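Local atomic coordinates of tripeptidase (Staphylococcus aureus subsp. aureus, PDB entry 3RZA), a protein that probably hydrolyses peptide bonds, as a metal-dependent tripeptidase of the M20/M25/M40 peptidase family. Residues Ser223-Ala228 against Asp262-Glu267; Ser233-Gly238 against Asp287-Thr292; Ile21-Leu26 against Ser376-Ala381; Asn28-Leu33 against Gly133-Leu138. One frame throughout, in Å; residues are numbered along the deposited sequence. Where two conformers were deposited one is given.

The four contacts fall into two pairs on opposite sides of the chain's centre, about 47 to 52 Å apart between centres. Contacts 1 and 2 share helix 224-234 and both touch the second subunit; contacts 3 and 4 share helix 23-34 on the metal-binding side. Contact 1 is buried helix-on-strand packing, and contact 4 is buried packing between two helices; neither has a hydrogen bond crossing it. Contact 2 joins a buried methyl-on-ring contact to an arginine at the surface. Contact 3 is only partly buried and grades from leucine packing to water bridges. Chemistry thus follows depth: apolar inside, charged or hydrated at the edge.

Contact 1: Ser223-Ala228 against Asp262-Glu267; sequences SAINIA and DEVILE
Asp262 meets Ala224 through its main chain, Ala224 CB lying 3.7 Å from Asp262 C while the bond from Asp262 CA to its CB leads away from the helix. This is where the two backbones draw nearest, the CA atoms of Ala224 and Asp262 being 5.1 Å apart. At Glu263 the same methyl rests against the peptide nitrogen, with Ala224 CB 3.5 Å from Glu263 N. The Glu263 side chain sets off from the other face and touches Lys207 of strand 194-209.

Val264 carries the contact with both of its branches. With CG1 anti to the backbone N (chi1 169°), that methyl is directed at Ala228 CB, 3.8 Å away. CG2, beside the backbone N, fits against the first turn of the helix: it is 3.5 Å from Ala224 O, and Ile225 CG1 touches it at 3.8 Å, the side chains of Ile225 and Val264 crossing at about a right angle. Ala224 O meanwhile accepts the helical bond from Ala228 N, so its closeness to a methyl costs it no partner. Ser223 caps this turn, its OG receiving weak bonds from Ile225 N and Asn226 N.

Ile265 faces away, and Leu266 turns back to the helix as strand alternation requires; its CD2 approaches Ala228 CB. Phe251 of strand 244-253 touches Ala228, Val264 and Leu266 alike. A helix laid on an antiparallel sheet in this way is consistent with the ferredoxin-like dimerisation domain of M20 peptidases.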
loop_
_atom_site.group_PDB
_atom_site.type_symbol
_atom_site.label_atom_id
_atom_site.label_comp_id
_atom_site.label_asym_id
_atom_site.label_seq_id
_atom_site.Cartn_x
_atom_site.Cartn_y
_atom_site.Cartn_z
ATOM N N SER A 223 7.940 14.771 3.677
ATOM C CA SER A 223 7.577 13.408 3.317
ATOM C C SER A 223 6.964 12.684 4.516
ATOM O O SER A 223 7.624 12.565 5.539
ATOM C CB SER A 223 8.777 12.619 2.840
ATOM O OG SER A 223 8.353 11.321 2.460
ATOM N N ALA A 224 5.716 12.204 4.378
ATOM C CA ALA A 224 5.100 11.321 5.372
ATOM C C ALA A 224 5.773 9.942 5.440
ATOM O O ALA A 224 5.759 9.316 6.488
ATOM C CB ALA A 224 3.572 11.163 5.098
ATOM N N ILE A 225 6.355 9.473 4.328
ATOM C CA ILE A 225 7.137 8.203 4.325
ATOM C C ILE A 225 8.383 8.325 5.212
ATOM O O ILE A 225 8.564 7.489 6.122
ATOM C CB ILE A 225 7.523 7.747 2.911
ATOM C CG1 ILE A 225 6.286 7.254 2.161
ATOM C CG2 ILE A 225 8.606 6.652 2.959
ATOM C CD1 ILE A 225 6.521 7.053 0.628
ATOM N N ASN A 226 9.176 9.391 5.009
ATOM C CA ASN A 226 10.360 9.645 5.874
ATOM C C ASN A 226 9.989 9.759 7.348
ATOM O O ASN A 226 10.659 9.188 8.178
ATOM C CB ASN A 226 11.139 10.900 5.450
ATOM C CG ASN A 226 11.742 10.776 4.060
ATOM O OD1 ASN A 226 11.486 9.804 3.337
ATOM N ND2 ASN A 226 12.544 11.750 3.683
ATOM N N ILE A 227 8.914 10.495 7.648
ATOM C CA ILE A 227 8.448 10.673 9.032
ATOM C C ILE A 227 8.066 9.347 9.701
ATOM O O ILE A 227 8.520 9.060 10.815
ATOM C CB ILE A 227 7.212 11.606 9.118
ATOM C CG1 ILE A 227 7.609 13.050 8.853
ATOM C CG2 ILE A 227 6.564 11.505 10.516
ATOM C CD1 ILE A 227 6.411 13.986 8.674
ATOM N N ALA A 228 7.224 8.574 8.998
ATOM C CA ALA A 228 6.726 7.275 9.439
ATOM C C ALA A 228 7.850 6.262 9.628
ATOM O O ALA A 228 7.859 5.542 10.638
ATOM C CB ALA A 228 5.685 6.733 8.433
ATOM N N ASP A 262 2.584 12.759 0.860
ATOM C CA ASP A 262 1.954 13.534 1.958
ATOM C C ASP A 262 1.057 12.720 2.913
ATOM O O ASP A 262 0.432 13.324 3.804
ATOM C CB ASP A 262 1.205 14.759 1.415
ATOM C CG ASP A 262 -0.065 14.406 0.647
ATOM O OD1 ASP A 262 -0.285 13.228 0.332
ATOM O OD2 ASP A 262 -0.820 15.349 0.317
ATOM N N GLU A 263 0.990 11.396 2.740
ATOM C CA GLU A 263 0.179 10.542 3.600
ATOM C C GLU A 263 0.686 9.126 3.701
ATOM O O GLU A 263 0.923 8.481 2.684
ATOM C CB GLU A 263 -1.272 10.507 3.135
ATOM C CG GLU A 263 -2.188 9.564 3.964
ATOM C CD GLU A 263 -3.675 9.819 3.764
ATOM O OE1 GLU A 263 -4.022 10.760 3.058
ATOM O OE2 GLU A 263 -4.506 9.070 4.317
ATOM N N VAL A 264 0.736 8.627 4.937
ATOM C CA VAL A 264 1.026 7.239 5.228
ATOM C C VAL A 264 0.050 6.744 6.279
ATOM O O VAL A 264 -0.176 7.427 7.286
ATOM C CB VAL A 264 2.464 7.091 5.759
ATOM C CG1 VAL A 264 2.693 5.702 6.318
ATOM C CG2 VAL A 264 3.456 7.370 4.652
ATOM N N ILE A 265 -0.504 5.553 6.058
ATOM C CA ILE A 265 -1.335 4.859 7.049
ATOM C C ILE A 265 -0.530 3.699 7.573
ATOM O O ILE A 265 -0.010 2.909 6.767
ATOM C CB ILE A 265 -2.649 4.306 6.434
ATOM C CG1 ILE A 265 -3.464 5.419 5.761
ATOM C CG2 ILE A 265 -3.470 3.558 7.505
ATOM C CD1 ILE A 265 -3.927 6.539 6.684
ATOM N N LEU A 266 -0.353 3.662 8.903
ATOM C CA LEU A 266 0.291 2.553 9.618
ATOM C C LEU A 266 -0.773 1.821 10.397
ATOM O O LEU A 266 -1.615 2.464 11.007
ATOM C CB LEU A 266 1.321 3.064 10.639
ATOM C CG LEU A 266 2.566 3.816 10.191
ATOM C CD1 LEU A 266 3.302 3.005 9.179
ATOM C CD2 LEU A 266 2.224 5.179 9.656
ATOM N N GLU A 267 -0.703 0.488 10.423
ATOM C CA GLU A 267 -1.538 -0.334 11.343
ATOM C C GLU A 267 -0.663 -1.280 12.136
ATOM O O GLU A 267 0.090 -2.086 11.546
ATOM C CB GLU A 267 -2.603 -1.117 10.588
ATOM C CG GLU A 267 -3.546 -0.212 9.782
ATOM C CD GLU A 267 -4.675 -0.979 9.092
ATOM O OE1 GLU A 267 -5.317 -1.839 9.738
ATOM O OE2 GLU A 267 -4.892 -0.730 7.895
#

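Contact 2: Ser233-Gly238 against Asp287-Thr292; sequences SRMKLG and DVFETT
Selenomethionine Met235 and Phe289 are brought together by a bend at the end of an otherwise extended chain: chi3 of -81° turns CE off the line of the side chain and lays it on the ring. Where the end of helix 224-234 and the loop after it meet helix 275-295, in what resembles the ferredoxin-like domain of M20 enzymes, the result is a CH-pi contact. Met235 CE stands 3.5 Å from the centroid of the Phe289 ring, only 7° from the ring normal, so all six carbons are nearly equidistant from it. The selenium takes a more oblique place, completing a Met-aromatic contact. The same CE also packs against Val288 CG1 at 3.7 Å, wedged between ring and branched aliphatic side chain. Ala300 and Val302 of strand 299-312 also touch Phe289, so the ring links the helix to the sheet.

Arg234 works at the exposed end. Its CB leans on Val288 CG1 at 3.8 Å, and its chain runs extended from CG to NE toward Thr292, whose CG2 sits 3.9 Å above the centre of the guanidinium plane. The charge is paired farther on, in a salt bridge from NH1 to Glu295. Although Arg234 NH1 comes near Thr292 OG1, the angle is poor for a bond; that hydroxyl instead donates to Val288 O at 2.7 Å, from the opposite face of the carbonyl plane to Thr292 N.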
loop_
_atom_site.group_PDB
_atom_site.type_symbol
_atom_site.label_atom_id
_atom_site.label_comp_id
_atom_site.label_asym_id
_atom_site.label_seq_id
_atom_site.Cartn_x
_atom_site.Cartn_y
_atom_site.Cartn_z
ATOM N N SER A 233 11.845 3.683 13.444
ATOM C CA SER A 233 13.255 3.475 13.868
ATOM C C SER A 233 13.526 3.936 15.307
ATOM O O SER A 233 14.404 3.399 15.978
ATOM C CB SER A 233 14.233 4.175 12.909
ATOM O OG SER A 233 15.554 4.237 13.451
ATOM N N ARG A 234 12.770 4.937 15.779
ATOM C CA ARG A 234 12.892 5.426 17.167
ATOM C C ARG A 234 12.197 4.541 18.220
ATOM O O ARG A 234 12.438 4.715 19.390
ATOM C CB ARG A 234 12.324 6.844 17.286
ATOM C CG ARG A 234 13.006 7.864 16.422
ATOM C CD ARG A 234 12.325 9.202 16.557
ATOM N NE ARG A 234 12.911 10.207 15.666
ATOM C CZ ARG A 234 12.793 11.537 15.800
ATOM N NH1 ARG A 234 12.054 12.082 16.768
ATOM N NH2 ARG A 234 13.406 12.340 14.928
HETATM N N MSE A 235 11.360 3.592 17.781
HETATM C CA MSE A 235 10.325 2.955 18.591
HETATM C C MSE A 235 10.868 1.656 19.114
HETATM O O MSE A 235 11.642 1.014 18.427
HETATM C CB MSE A 235 9.108 2.673 17.672
HETATM C CG MSE A 235 7.820 2.560 18.353
HETATM SE SE MSE A 235 6.374 2.674 17.097
HETATM C CE MSE A 235 6.289 4.646 16.899
ATOM N N LYS A 236 10.475 1.271 20.325
ATOM C CA LYS A 236 10.686 -0.089 20.842
ATOM C C LYS A 236 9.639 -0.986 20.185
ATOM O O LYS A 236 8.431 -0.685 20.220
ATOM C CB LYS A 236 10.530 -0.139 22.362
ATOM C CG LYS A 236 11.519 0.754 23.160
ATOM C CD LYS A 236 11.534 0.394 24.689
ATOM C CE LYS A 236 11.436 1.624 25.688
ATOM N NZ LYS A 236 10.072 1.705 26.411
ATOM N N LEU A 237 10.100 -2.036 19.526
ATOM C CA LEU A 237 9.246 -2.915 18.725
ATOM C C LEU A 237 9.801 -4.320 18.809
ATOM O O LEU A 237 10.920 -4.515 19.270
ATOM C CB LEU A 237 9.250 -2.457 17.261
ATOM C CG LEU A 237 8.492 -1.196 16.893
ATOM C CD1 LEU A 237 8.782 -0.799 15.449
ATOM C CD2 LEU A 237 7.011 -1.368 17.091
ATOM N N GLY A 238 9.022 -5.296 18.341
ATOM C CA GLY A 238 9.411 -6.702 18.388
ATOM C C GLY A 238 9.239 -7.193 19.811
ATOM O O GLY A 238 8.219 -6.916 20.433
ATOM N N ASP A 287 3.330 8.565 21.551
ATOM C CA ASP A 287 4.230 9.724 21.748
ATOM C C ASP A 287 5.318 9.845 20.688
ATOM O O ASP A 287 5.585 10.957 20.222
ATOM C CB ASP A 287 4.884 9.711 23.142
ATOM C CG ASP A 287 3.887 9.995 24.282
ATOM O OD1 ASP A 287 2.784 10.518 24.029
ATOM O OD2 ASP A 287 4.219 9.697 25.442
ATOM N N VAL A 288 5.902 8.713 20.279
ATOM C CA VAL A 288 6.952 8.729 19.256
ATOM C C VAL A 288 6.412 9.147 17.873
ATOM O O VAL A 288 7.027 9.979 17.203
ATOM C CB VAL A 288 7.742 7.386 19.200
ATOM C CG1 VAL A 288 8.607 7.330 17.981
ATOM C CG2 VAL A 288 8.620 7.254 20.468
ATOM N N PHE A 289 5.249 8.625 17.482
ATOM C CA PHE A 289 4.577 9.087 16.249
ATOM C C PHE A 289 4.275 10.592 16.254
ATOM O O PHE A 289 4.642 11.297 15.318
ATOM C CB PHE A 289 3.251 8.318 16.009
ATOM C CG PHE A 289 3.426 6.935 15.436
ATOM C CD1 PHE A 289 4.196 6.722 14.293
ATOM C CD2 PHE A 289 2.789 5.844 16.024
ATOM C CE1 PHE A 289 4.346 5.455 13.746
ATOM C CE2 PHE A 289 2.918 4.566 15.474
ATOM C CZ PHE A 289 3.717 4.375 14.324
ATOM N N GLU A 290 3.639 11.064 17.327
ATOM C CA GLU A 290 3.218 12.454 17.450
ATOM C C GLU A 290 4.397 13.436 17.477
ATOM O O GLU A 290 4.435 14.384 16.667
ATOM C CB GLU A 290 2.325 12.629 18.675
ATOM C CG GLU A 290 0.942 11.928 18.499
ATOM C CD GLU A 290 0.014 12.058 19.725
ATOM O OE1 GLU A 290 0.519 12.339 20.837
ATOM O OE2 GLU A 290 -1.225 11.850 19.579
ATOM N N THR A 291 5.399 13.147 18.314
ATOM C CA THR A 291 6.566 14.020 18.450
ATOM C C THR A 291 7.475 13.984 17.218
ATOM O O THR A 291 8.007 15.019 16.849
ATOM C CB THR A 291 7.398 13.710 19.720
ATOM O OG1 THR A 291 7.827 12.354 19.681
ATOM C CG2 THR A 291 6.595 13.926 20.952
ATOM N N THR A 292 7.631 12.811 16.575
ATOM C CA THR A 292 8.423 12.709 15.337
ATOM C C THR A 292 7.790 13.473 14.166
ATOM O O THR A 292 8.497 14.189 13.426
ATOM C CB THR A 292 8.658 11.243 14.906
ATOM O OG1 THR A 292 9.320 10.547 15.964
ATOM C CG2 THR A 292 9.532 11.158 13.620
#

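Contact 3: Ile21-Leu26 against Ser376-Ala381; sequences INEQRL and SLNLLA
Leu26 and Leu377 form the apolar part of the contact, reaching toward each other tip to tip with Leu26 CG 3.7 Å from Leu377 CG. Leu26, its CG anti to the backbone N (chi1 176°), also presses CD2 onto Ala381 CB at 3.5 Å, tighter than usual for two carbons, and onto the carbonyl Leu377 O at 3.3 Å. Ile21 closes this side more loosely, its CG2 lying 4.1 Å from Ala381 CB.

The polar part is built round the Asn378 amide. It stacks on the Glu23 carboxylate, the two planes 19° apart, with Glu23 CD 3.7 Å from Asn378 ND2. No direct hydrogen bond joins them; two waters do the work instead. One donates both to Asn378 OD1, at 2.6 Å, and to Glu23 O; the other accepts from Asn378 ND2 and donates to Glu23 OE1. Both ends of the amide are thereby tied to Glu23, which should fix its rotation.

Within 21-26, Asn22 caps helix 23-34 by accepting from Arg25 N through OD1, with the donor above the carbonyl plane. Arg25 itself turns to helix 128-147 and makes salt bridges there with Glu139 and Glu146. Helix 23-34, from the start of the chain, thus packs against both helix 128-147 and helix 374-393, which also touch each other, Ala381 and Leu380 meeting Ala136.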
loop_
_atom_site.group_PDB
_atom_site.type_symbol
_atom_site.label_atom_id
_atom_site.label_comp_id
_atom_site.label_asym_id
_atom_site.label_seq_id
_atom_site.Cartn_x
_atom_site.Cartn_y
_atom_site.Cartn_z
ATOM N N ILE A 21 -15.128 -43.250 26.001
ATOM C CA ILE A 21 -15.524 -42.482 24.780
ATOM C C ILE A 21 -15.519 -43.407 23.547
ATOM O O ILE A 21 -14.703 -44.316 23.434
ATOM C CB ILE A 21 -14.694 -41.139 24.500
ATOM C CG1 ILE A 21 -13.246 -41.426 24.110
ATOM C CG2 ILE A 21 -14.797 -40.159 25.686
ATOM C CD1 ILE A 21 -12.992 -41.336 22.621
ATOM N N ASN A 22 -16.471 -43.187 22.663
ATOM C CA ASN A 22 -16.638 -43.976 21.460
ATOM C C ASN A 22 -15.848 -43.240 20.384
ATOM O O ASN A 22 -16.274 -42.178 19.894
ATOM C CB ASN A 22 -18.147 -44.084 21.128
ATOM C CG ASN A 22 -18.449 -45.062 20.010
ATOM O OD1 ASN A 22 -17.783 -45.086 18.992
ATOM N ND2 ASN A 22 -19.515 -45.846 20.185
ATOM N N GLU A 23 -14.689 -43.788 20.045
ATOM C CA GLU A 23 -13.687 -43.100 19.206
ATOM C C GLU A 23 -14.145 -42.895 17.767
ATOM O O GLU A 23 -13.864 -41.856 17.163
ATOM C CB GLU A 23 -12.369 -43.903 19.174
ATOM C CG GLU A 23 -11.691 -44.070 20.545
ATOM C CD GLU A 23 -10.381 -44.846 20.473
ATOM O OE1 GLU A 23 -10.001 -45.339 19.378
ATOM O OE2 GLU A 23 -9.736 -44.969 21.532
ATOM N N GLN A 24 -14.782 -43.916 17.204
ATOM C CA GLN A 24 -15.358 -43.815 15.873
ATOM C C GLN A 24 -16.495 -42.806 15.847
ATOM O O GLN A 24 -16.600 -42.033 14.905
ATOM C CB GLN A 24 -15.858 -45.184 15.387
ATOM C CG GLN A 24 -16.382 -45.229 13.929
ATOM C CD GLN A 24 -15.295 -44.896 12.908
ATOM O OE1 GLN A 24 -15.280 -43.805 12.316
ATOM N NE2 GLN A 24 -14.352 -45.812 12.738
ATOM N N ARG A 25 -17.373 -42.850 16.847
ATOM C CA ARG A 25 -18.480 -41.886 16.906
ATOM C C ARG A 25 -17.964 -40.441 17.007
ATOM O O ARG A 25 -18.501 -39.552 16.335
ATOM C CB ARG A 25 -19.424 -42.189 18.062
ATOM C CG ARG A 25 -20.693 -41.293 18.092
ATOM C CD ARG A 25 -21.669 -41.780 19.120
ATOM N NE ARG A 25 -21.090 -41.721 20.461
ATOM C CZ ARG A 25 -21.470 -42.465 21.515
ATOM N NH1 ARG A 25 -22.503 -43.315 21.443
ATOM N NH2 ARG A 25 -20.826 -42.321 22.683
ATOM N N LEU A 26 -16.936 -40.226 17.839
ATOM C CA LEU A 26 -16.267 -38.914 17.982
ATOM C C LEU A 26 -15.734 -38.423 16.645
ATOM O O LEU A 26 -15.943 -37.262 16.285
ATOM C CB LEU A 26 -15.099 -39.008 18.992
ATOM C CG LEU A 26 -14.193 -37.784 19.236
ATOM C CD1 LEU A 26 -15.010 -36.556 19.566
ATOM C CD2 LEU A 26 -13.180 -38.080 20.356
ATOM N N SER A 376 -5.073 -37.038 19.520
ATOM C CA SER A 376 -5.411 -35.807 20.302
ATOM C C SER A 376 -6.923 -35.585 20.491
ATOM O O SER A 376 -7.374 -35.189 21.576
ATOM C CB SER A 376 -4.766 -34.570 19.670
ATOM O OG SER A 376 -3.353 -34.645 19.758
ATOM N N LEU A 377 -7.695 -35.866 19.441
ATOM C CA LEU A 377 -9.137 -35.772 19.513
ATOM C C LEU A 377 -9.689 -36.747 20.556
ATOM O O LEU A 377 -10.517 -36.371 21.344
ATOM C CB LEU A 377 -9.754 -36.049 18.141
ATOM C CG LEU A 377 -11.253 -35.911 17.955
ATOM C CD1 LEU A 377 -11.689 -34.459 18.046
ATOM C CD2 LEU A 377 -11.635 -36.521 16.603
ATOM N N ASN A 378 -9.214 -37.987 20.521
ATOM C CA ASN A 378 -9.573 -39.014 21.530
ATOM C C ASN A 378 -9.209 -38.589 22.950
ATOM O O ASN A 378 -10.049 -38.632 23.848
ATOM C CB ASN A 378 -8.906 -40.357 21.194
ATOM C CG ASN A 378 -9.413 -40.967 19.883
ATOM O OD1 ASN A 378 -10.523 -40.659 19.422
ATOM N ND2 ASN A 378 -8.584 -41.837 19.267
ATOM N N LEU A 379 -7.965 -38.143 23.140
ATOM C CA LEU A 379 -7.511 -37.663 24.459
ATOM C C LEU A 379 -8.278 -36.447 24.978
ATOM O O LEU A 379 -8.503 -36.354 26.189
ATOM C CB LEU A 379 -5.980 -37.356 24.460
ATOM C CG LEU A 379 -5.040 -38.573 24.388
ATOM C CD1 LEU A 379 -3.620 -38.091 24.132
ATOM C CD2 LEU A 379 -5.100 -39.461 25.673
ATOM N N LEU A 380 -8.654 -35.521 24.088
ATOM C CA LEU A 380 -9.392 -34.298 24.483
ATOM C C LEU A 380 -10.790 -34.619 24.992
ATOM O O LEU A 380 -11.209 -34.079 26.009
ATOM C CB LEU A 380 -9.510 -33.294 23.316
ATOM C CG LEU A 380 -10.223 -31.939 23.575
ATOM C CD1 LEU A 380 -9.453 -31.094 24.633
ATOM C CD2 LEU A 380 -10.432 -31.150 22.244
ATOM N N ALA A 381 -11.528 -35.432 24.230
ATOM C CA ALA A 381 -12.830 -35.961 24.674
ATOM C C ALA A 381 -12.722 -36.730 26.002
ATOM O O ALA A 381 -13.532 -36.520 26.912
ATOM C CB ALA A 381 -13.441 -36.852 23.585
HETATM O O HOH W 1 -11.439 -40.776 16.971
HETATM O O HOH W 2 -9.068 -43.805 17.273
#

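Contact 4: Asn28-Leu33 against Gly133-Leu138; sequences NTFLEL and GLAAML
Thr29, which faces Ala135 and Leu138, divides its roles between its two branches: OG1 bonds back to Arg25 O, one turn earlier, while CG2, placed anti to the backbone N (chi1 -62° for OG1), packs on Leu138 CD1 at 3.8 Å. No hydrogen bond crosses between the helices; the shortest of the backbone bonds within the two segments runs from Glu32 N to Asn28 O at 2.9 Å. Where the backbones come nearest, Ala135 CB fits directly against the main chain of helix 23-34, 3.8 Å from Phe30 CA. The same methyl sits at the edge of the Phe30 ring, near its plane.

The axes of these short segments pass 8.7 Å apart at 136°, a close crossing that the small Ala135 permits. Helix 128-147 packs on the mixed sheet in the metal-binding part of this M20-family protein; Asp129, in its first turn, binds both the zinc ion and a calcium ion. Leu134 touches Ser97, the neighbour of the zinc ligand His98, and its side chain is about 10 Å from the zinc.

Leu33 reaches over Ala135 with a single methyl. Its CD1 lies 3.7 Å from Leu134 CB, the two side chains crossing at about a right angle, and 4.0 Å from Leu138 CD1. Leu50 of helix 46-56 touches both Leu33 and Leu134, and Phe54 of that helix touches Leu138.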
loop_
_atom_site.group_PDB
_atom_site.type_symbol
_atom_site.label_atom_id
_atom_site.label_comp_id
_atom_site.label_asym_id
_atom_site.label_seq_id
_atom_site.Cartn_x
_atom_site.Cartn_y
_atom_site.Cartn_z
ATOM N N ASN A 28 -16.627 -39.428 13.563
ATOM C CA ASN A 28 -17.765 -39.135 12.678
ATOM C C ASN A 28 -18.431 -37.793 12.991
ATOM O O ASN A 28 -18.742 -37.047 12.073
ATOM C CB ASN A 28 -18.814 -40.266 12.708
ATOM C CG ASN A 28 -18.282 -41.593 12.140
ATOM O OD1 ASN A 28 -17.306 -41.630 11.401
ATOM N ND2 ASN A 28 -18.940 -42.676 12.492
ATOM N N THR A 29 -18.579 -37.472 14.280
ATOM C CA THR A 29 -19.115 -36.166 14.715
ATOM C C THR A 29 -18.232 -35.011 14.281
ATOM O O THR A 29 -18.727 -34.018 13.759
ATOM C CB THR A 29 -19.321 -36.130 16.235
ATOM O OG1 THR A 29 -20.273 -37.131 16.582
ATOM C CG2 THR A 29 -19.821 -34.748 16.719
ATOM N N PHE A 30 -16.922 -35.175 14.431
ATOM C CA PHE A 30 -15.963 -34.165 13.969
ATOM C C PHE A 30 -16.077 -33.950 12.458
ATOM O O PHE A 30 -16.118 -32.815 12.003
ATOM C CB PHE A 30 -14.530 -34.586 14.328
ATOM C CG PHE A 30 -13.490 -33.650 13.829
ATOM C CD1 PHE A 30 -13.412 -32.375 14.347
ATOM C CD2 PHE A 30 -12.616 -34.013 12.815
ATOM C CE1 PHE A 30 -12.502 -31.487 13.906
ATOM C CE2 PHE A 30 -11.652 -33.091 12.347
ATOM C CZ PHE A 30 -11.589 -31.839 12.904
ATOM N N LEU A 31 -16.124 -35.055 11.694
ATOM C CA LEU A 31 -16.202 -34.978 10.230
ATOM C C LEU A 31 -17.513 -34.310 9.777
ATOM O O LEU A 31 -17.506 -33.462 8.881
ATOM C CB LEU A 31 -16.017 -36.370 9.581
ATOM C CG LEU A 31 -14.633 -37.046 9.768
ATOM C CD1 LEU A 31 -14.665 -38.511 9.355
ATOM C CD2 LEU A 31 -13.510 -36.322 9.048
ATOM N N GLU A 32 -18.609 -34.637 10.455
ATOM C CA GLU A 32 -19.903 -34.008 10.200
ATOM C C GLU A 32 -19.847 -32.476 10.346
ATOM O O GLU A 32 -20.319 -31.737 9.456
ATOM C CB GLU A 32 -20.973 -34.585 11.146
ATOM C CG GLU A 32 -22.415 -34.211 10.761
ATOM C CD GLU A 32 -23.456 -34.637 11.782
ATOM O OE1 GLU A 32 -23.136 -35.442 12.706
ATOM O OE2 GLU A 32 -24.615 -34.162 11.644
ATOM N N LEU A 33 -19.240 -32.012 11.445
ATOM C CA LEU A 33 -19.205 -30.590 11.763
ATOM C C LEU A 33 -18.331 -29.773 10.820
ATOM O O LEU A 33 -18.741 -28.673 10.436
ATOM C CB LEU A 33 -18.782 -30.341 13.209
ATOM C CG LEU A 33 -19.722 -30.790 14.322
ATOM C CD1 LEU A 33 -19.025 -30.563 15.650
ATOM C CD2 LEU A 33 -21.062 -30.055 14.286
ATOM N N GLY A 133 -13.143 -29.098 19.468
ATOM C CA GLY A 133 -13.768 -28.753 20.730
ATOM C C GLY A 133 -15.247 -29.078 20.801
ATOM O O GLY A 133 -15.708 -29.675 21.770
ATOM N N LEU A 134 -15.985 -28.711 19.761
ATOM C CA LEU A 134 -17.415 -29.022 19.689
ATOM C C LEU A 134 -17.680 -30.520 19.651
ATOM O O LEU A 134 -18.606 -30.990 20.299
ATOM C CB LEU A 134 -18.062 -28.357 18.463
ATOM C CG LEU A 134 -18.130 -26.831 18.490
ATOM C CD1 LEU A 134 -18.658 -26.311 17.166
ATOM C CD2 LEU A 134 -18.990 -26.331 19.624
ATOM N N ALA A 135 -16.871 -31.255 18.881
ATOM C CA ALA A 135 -17.029 -32.685 18.741
ATOM C C ALA A 135 -16.788 -33.385 20.082
ATOM O O ALA A 135 -17.630 -34.195 20.534
ATOM C CB ALA A 135 -16.075 -33.217 17.660
ATOM N N ALA A 136 -15.677 -33.014 20.726
ATOM C CA ALA A 136 -15.349 -33.447 22.088
ATOM C C ALA A 136 -16.505 -33.236 23.076
ATOM O O ALA A 136 -16.896 -34.169 23.805
ATOM C CB ALA A 136 -14.064 -32.740 22.578
HETATM N N MSE A 137 -17.086 -32.040 23.063
HETATM C CA MSE A 137 -18.273 -31.761 23.890
HETATM C C MSE A 137 -19.456 -32.706 23.599
HETATM O O MSE A 137 -20.041 -33.286 24.526
HETATM C CB MSE A 137 -18.760 -30.333 23.675
HETATM C CG MSE A 137 -17.906 -29.226 24.251
HETATM SE SE MSE A 137 -18.607 -27.542 23.593
HETATM C CE MSE A 137 -17.370 -26.487 24.522
ATOM N N LEU A 138 -19.801 -32.859 22.319
ATOM C CA LEU A 138 -20.981 -33.662 21.932
ATOM C C LEU A 138 -20.811 -35.139 22.307
ATOM O O LEU A 138 -21.723 -35.746 22.856
ATOM C CB LEU A 138 -21.285 -33.508 20.432
ATOM C CG LEU A 138 -21.736 -32.090 20.016
ATOM C CD1 LEU A 138 -21.577 -31.854 18.515
ATOM C CD2 LEU A 138 -23.145 -31.842 20.426
#